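Local coordinates for protein beta-glucosidase (Chaetomella raphigera, PDB 6JXG) that probably hydrolyses terminal, non-reducing beta-D-glucosyl residues, releasing beta-D-glucose, as a secreted family 3 glycosidase of cellulose breakdown, at residues P118-N123 against L451-S456; I436-G441 against A458-G463. All coordinates share one frame; numbering follows the deposited sequence.

Interaction 1. Residues P118-N123 against L451-S456; sequences PEAGRN and LGDRNS
Three direct hydrogen bonds tie P118, E119 and G121 to D453 and R454. Two start from R454: its backbone N donates to E119 O over 3.0 Å in a fairly straight bond (161°), while NH2, at the far end of the side chain, reaches P118 O at 2.9 Å. The latter is more bent, at 138°, and the donor sits well above the carbonyl plane of P118. A turn at chi3 (-76°) in the otherwise stretched side chain carries the guanidinium round to this carbonyl, and NH1 is fixed separately by P486 O. The third bond runs the other way, from G121 N to D453 OD1 (2.8 Å), which uses its anti lone pair. E163 N also donates to OD1, and OD2 is hydrogen-bonded to T164 OG1, so both oxygens of this buried carboxylate are held.

A single water extends the polar network. It donates to A120 O at 2.7 Å and accepts from R454 NE at 2.9 Å, so that the guanidinium serves the carbonyls of P118 directly and of A120 through water, while that of E119, between them in sequence, takes the backbone N of R454.

Packing is mostly side chain or CA against backbone. The aliphatic part of E119 lies along the 454-456 backbone, with CB 3.3 Å from R454 O. G121 has no side chain, and its CA comes within 3.3 Å of G452 O in a CA-H...O contact; a CB at that position would point into 451-456.

Neither segment is a regular helix or strand, although A120 to N123 form a type I beta turn. This is a loop-to-loop junction between the N-terminal, TIM-barrel-type part of the enzyme and its C-terminal part, the domain interface characteristic of family 3 glycoside hydrolases.

Interaction 2. Residues I436-G441 against A458-G463; sequences ITADSG and APWNNG
T437 OG1 is gripped by D375 OD2 and by a water that donates to it over 2.7 Å and accepts from N461 ND2 at 3.0 Å. With OG1 set between the backbone N and the carbonyl carbon (chi1 58°), the hydroxyl faces the N461 side of the contact, where D375 O also takes ND2. The backbones are joined more directly: W460 N donates to T437 O at 2.8 Å, and a second water bridges T437 N to W460 O, its bond to the latter being 2.6 Å long. T437 is thus linked to W460 through both its peptide groups.

The indole of W460 lies along the chain from A438 to D439. One face is covered by D439 N, 3.6 Å above the plane toward the rim, and by D439 CB, which makes a CH-pi contact almost straight over the six-membered ring. A438 CB meets CD1, and D439 O approaches CZ2 at 3.1 Å. D439 N is buried here with no hydrogen-bond partner. Replacing W460 by an alanine would probably open a gap beside A438 and D439 and leave D439 CB without its aromatic floor.

At the other end I436 packs by CG2 on G463 CA (3.7 Å) and by CD1 on P459 CG.

The contact lies at the C-terminal end of strand 431-438, whose I436 and A438 bond to strand 477-483 alongside it, while G463 opens helix 463-471, from which V467 also packs on I436.

In the fold
Interactions 1 and 2 have centres 11 Å apart and meet where strand 431-438 runs out into 439-441. G121 O and S440 OG, 2.8 Å apart, probably share a hydrogen bond, and G441 N probably donates to G452 O at 3.2 Å. R454 CG packs on D439 O at 3.4 Å, so the carbonyl oxygen of D439 touches both this arginine and W460. The loop that carries 451-456 and 458-463 therefore meets the N-terminal-domain loop through the first and its own domain's sheet through the second. In family 3 beta-glucosidases the active site generally lies between these domains; E442, directly after 436-441, pairs weakly with R122, consistent with interaction 1 lying near that cleft.

Interaction 1. Residues P118-N123 against L451-S456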
loop_
_atom_site.group_PDB
_atom_site.type_symbol
_atom_site.label_atom_id
_atom_site.label_comp_id
_atom_site.label_asym_id
_atom_site.label_seq_id
_atom_site.Cartn_x
_atom_site.Cartn_y
_atom_site.Cartn_z
ATOM N N PRO A 118 5.232 13.013 3.160
ATOM C CA PRO A 118 3.898 13.060 2.515
ATOM C C PRO A 118 3.923 13.347 0.989
ATOM O O PRO A 118 3.003 12.915 0.242
ATOM C CB PRO A 118 3.170 14.139 3.302
ATOM C CG PRO A 118 4.246 14.932 3.950
ATOM C CD PRO A 118 5.422 14.053 4.186
ATOM N N GLU A 119 4.968 14.031 0.543
ATOM C CA GLU A 119 5.143 14.361 -0.850
ATOM C C GLU A 119 5.655 13.195 -1.697
ATOM O O GLU A 119 5.654 13.272 -2.929
ATOM C CB GLU A 119 6.188 15.486 -1.043
ATOM C CG GLU A 119 5.753 16.828 -0.449
ATOM C CD GLU A 119 6.113 17.010 1.031
ATOM O OE1 GLU A 119 6.557 16.047 1.706
ATOM O OE2 GLU A 119 5.888 18.182 1.553
ATOM N N ALA A 120 6.221 12.198 -1.074
ATOM C CA ALA A 120 6.927 11.195 -1.833
ATOM C C ALA A 120 6.048 10.448 -2.840
ATOM O O ALA A 120 4.837 10.203 -2.654
ATOM C CB ALA A 120 7.718 10.276 -0.924
ATOM N N GLY A 121 6.623 10.185 -4.005
ATOM C CA GLY A 121 5.769 9.953 -5.173
ATOM C C GLY A 121 5.070 8.596 -5.296
ATOM O O GLY A 121 4.126 8.481 -6.076
ATOM N N ARG A 122 5.546 7.585 -4.560
ATOM C CA ARG A 122 4.971 6.238 -4.685
ATOM C C ARG A 122 4.144 5.796 -3.475
ATOM O O ARG A 122 3.738 4.630 -3.365
ATOM C CB ARG A 122 6.087 5.253 -4.926
ATOM C CG ARG A 122 6.792 5.498 -6.249
ATOM C CD ARG A 122 7.910 4.473 -6.417
ATOM N NE ARG A 122 7.302 3.181 -6.858
ATOM C CZ ARG A 122 7.993 2.105 -7.239
ATOM N NH1 ARG A 122 9.315 2.109 -7.182
ATOM N NH2 ARG A 122 7.354 1.021 -7.655
ATOM N N ASN A 123 3.839 6.716 -2.596
ATOM C CA ASN A 123 3.206 6.325 -1.317
ATOM C C ASN A 123 1.823 5.712 -1.484
ATOM O O ASN A 123 1.460 4.811 -0.789
ATOM C CB ASN A 123 3.147 7.517 -0.335
ATOM C CG ASN A 123 4.503 8.025 0.055
ATOM O OD1 ASN A 123 5.495 7.369 -0.145
ATOM N ND2 ASN A 123 4.531 9.187 0.708
ATOM N N LEU A 451 9.349 15.113 -11.013
ATOM C CA LEU A 451 9.979 13.839 -11.310
ATOM C C LEU A 451 9.621 12.898 -10.125
ATOM O O LEU A 451 10.356 12.826 -9.139
ATOM C CB LEU A 451 11.454 14.031 -11.338
ATOM C CG LEU A 451 12.317 13.084 -12.222
ATOM C CD1 LEU A 451 13.716 12.962 -11.777
ATOM C CD2 LEU A 451 11.698 11.799 -12.721
ATOM N N GLY A 452 8.495 12.210 -10.268
ATOM C CA GLY A 452 7.957 11.315 -9.237
ATOM C C GLY A 452 7.329 11.981 -8.023
ATOM O O GLY A 452 6.130 11.929 -7.830
ATOM N N ASP A 453 8.184 12.506 -7.147
ATOM C CA ASP A 453 7.759 13.200 -5.940
ATOM C C ASP A 453 7.028 14.495 -6.246
ATOM O O ASP A 453 7.372 15.181 -7.200
ATOM C CB ASP A 453 8.995 13.581 -5.088
ATOM C CG ASP A 453 9.776 12.391 -4.559
ATOM O OD1 ASP A 453 9.168 11.309 -4.281
ATOM O OD2 ASP A 453 11.019 12.561 -4.358
ATOM N N ARG A 454 6.047 14.828 -5.411
ATOM C CA ARG A 454 5.332 16.058 -5.453
ATOM C C ARG A 454 6.148 17.209 -4.877
ATOM O O ARG A 454 6.893 17.061 -3.910
ATOM C CB ARG A 454 4.008 15.997 -4.663
ATOM C CG ARG A 454 3.041 14.975 -5.215
ATOM C CD ARG A 454 1.740 14.998 -4.492
ATOM N NE ARG A 454 1.694 14.402 -3.192
ATOM C CZ ARG A 454 0.795 14.734 -2.266
ATOM N NH1 ARG A 454 -0.052 15.758 -2.414
ATOM N NH2 ARG A 454 0.755 14.074 -1.139
ATOM N N ASN A 455 5.985 18.356 -5.491
ATOM C CA ASN A 455 6.777 19.500 -5.115
ATOM C C ASN A 455 6.040 20.347 -4.075
ATOM O O ASN A 455 6.549 21.337 -3.585
ATOM C CB ASN A 455 7.284 20.235 -6.351
ATOM C CG ASN A 455 6.214 21.000 -7.106
ATOM O OD1 ASN A 455 6.473 21.505 -8.238
ATOM N ND2 ASN A 455 5.062 21.149 -6.535
ATOM N N SER A 456 4.826 19.947 -3.695
ATOM C CA SER A 456 4.034 20.689 -2.704
ATOM C C SER A 456 2.961 19.747 -2.249
ATOM O O SER A 456 2.842 18.661 -2.809
ATOM C CB SER A 456 3.349 21.916 -3.273
ATOM O OG SER A 456 2.303 21.494 -4.134
HETATM O O HOH W 1 2.614 11.658 -3.252
#

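Interaction 2. Residues I436-G441 against A458-G463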
loop_
_atom_site.group_PDB
_atom_site.type_symbol
_atom_site.label_atom_id
_atom_site.label_comp_id
_atom_site.label_asym_id
_atom_site.label_seq_id
_atom_site.Cartn_x
_atom_site.Cartn_y
_atom_site.Cartn_z
ATOM N N ILE A 436 -11.356 17.881 -8.001
ATOM C CA ILE A 436 -9.980 18.270 -8.002
ATOM C C ILE A 436 -9.107 17.079 -7.667
ATOM O O ILE A 436 -9.577 16.099 -7.041
ATOM C CB ILE A 436 -9.682 19.466 -7.065
ATOM C CG1 ILE A 436 -10.051 19.169 -5.604
ATOM C CG2 ILE A 436 -10.419 20.681 -7.566
ATOM C CD1 ILE A 436 -9.481 20.112 -4.569
ATOM N N THR A 437 -7.831 17.209 -7.976
ATOM C CA THR A 437 -6.845 16.097 -7.846
ATOM C C THR A 437 -5.490 16.477 -7.290
ATOM O O THR A 437 -5.113 17.652 -7.189
ATOM C CB THR A 437 -6.565 15.472 -9.237
ATOM O OG1 THR A 437 -6.073 16.505 -10.109
ATOM C CG2 THR A 437 -7.816 14.894 -9.825
ATOM N N ALA A 438 -4.723 15.459 -6.926
ATOM C CA ALA A 438 -3.302 15.588 -6.800
ATOM C C ALA A 438 -2.654 14.248 -7.165
ATOM O O ALA A 438 -3.149 13.220 -6.751
ATOM C CB ALA A 438 -2.881 16.040 -5.407
ATOM N N ASP A 439 -1.566 14.278 -7.943
ATOM C CA ASP A 439 -0.997 13.080 -8.495
ATOM C C ASP A 439 0.481 12.986 -8.217
ATOM O O ASP A 439 1.127 13.941 -7.816
ATOM C CB ASP A 439 -1.314 13.042 -10.027
ATOM C CG ASP A 439 -1.210 11.691 -10.663
ATOM O OD1 ASP A 439 -1.064 10.656 -9.944
ATOM O OD2 ASP A 439 -1.303 11.681 -11.960
ATOM N N SER A 440 1.025 11.792 -8.432
ATOM C CA SER A 440 2.461 11.579 -8.290
ATOM C C SER A 440 2.733 10.161 -8.798
ATOM O O SER A 440 1.824 9.400 -9.117
ATOM C CB SER A 440 2.914 11.769 -6.813
ATOM O OG SER A 440 2.495 10.733 -5.917
ATOM N N GLY A 441 3.992 9.807 -8.783
ATOM C CA GLY A 441 4.423 8.526 -9.301
ATOM C C GLY A 441 5.882 8.229 -9.123
ATOM O O GLY A 441 6.623 8.921 -8.404
ATOM N N ALA A 458 -0.216 21.036 -2.282
ATOM C CA ALA A 458 -1.307 21.800 -2.870
ATOM C C ALA A 458 -2.025 20.983 -3.940
ATOM O O ALA A 458 -1.365 20.242 -4.680
ATOM C CB ALA A 458 -0.726 23.073 -3.484
ATOM N N PRO A 459 -3.339 21.171 -4.112
ATOM C CA PRO A 459 -3.989 20.535 -5.258
ATOM C C PRO A 459 -3.335 20.819 -6.628
ATOM O O PRO A 459 -2.804 21.909 -6.862
ATOM C CB PRO A 459 -5.418 21.084 -5.195
ATOM C CG PRO A 459 -5.653 21.343 -3.761
ATOM C CD PRO A 459 -4.334 21.901 -3.291
ATOM N N TRP A 460 -3.298 19.799 -7.500
ATOM C CA TRP A 460 -2.750 19.931 -8.828
ATOM C C TRP A 460 -3.727 20.695 -9.707
ATOM O O TRP A 460 -4.918 20.870 -9.364
ATOM C CB TRP A 460 -2.527 18.481 -9.378
ATOM C CG TRP A 460 -1.220 17.885 -8.964
ATOM C CD1 TRP A 460 -0.607 17.976 -7.733
ATOM C CD2 TRP A 460 -0.292 17.230 -9.827
ATOM N NE1 TRP A 460 0.609 17.390 -7.767
ATOM C CE2 TRP A 460 0.852 16.926 -9.039
ATOM C CE3 TRP A 460 -0.290 16.921 -11.201
ATOM C CZ2 TRP A 460 1.984 16.284 -9.574
ATOM C CZ3 TRP A 460 0.847 16.280 -11.728
ATOM C CH2 TRP A 460 1.935 15.954 -10.909
ATOM N N ASN A 461 -3.316 21.051 -10.913
ATOM C CA ASN A 461 -4.267 21.622 -11.881
ATOM C C ASN A 461 -5.024 22.876 -11.344
ATOM O O ASN A 461 -6.142 23.058 -11.666
ATOM C CB ASN A 461 -5.234 20.566 -12.422
ATOM C CG ASN A 461 -4.515 19.496 -13.232
ATOM O OD1 ASN A 461 -3.429 19.725 -13.702
ATOM N ND2 ASN A 461 -5.128 18.362 -13.401
ATOM N N ASN A 462 -4.367 23.693 -10.521
ATOM C CA ASN A 462 -4.995 24.882 -9.981
ATOM C C ASN A 462 -6.292 24.547 -9.252
ATOM O O ASN A 462 -7.247 25.283 -9.298
ATOM C CB ASN A 462 -5.240 25.888 -11.116
ATOM C CG ASN A 462 -3.946 26.326 -11.762
ATOM O OD1 ASN A 462 -3.047 26.741 -11.066
ATOM N ND2 ASN A 462 -3.824 26.182 -13.058
ATOM N N GLY A 463 -6.293 23.436 -8.533
ATOM C CA GLY A 463 -7.498 22.938 -7.927
ATOM C C GLY A 463 -8.011 23.912 -6.867
ATOM O O GLY A 463 -9.205 24.140 -6.737
HETATM O O HOH W 2 -7.681 17.575 -12.038
HETATM O O HOH W 3 -7.267 19.664 -9.318
#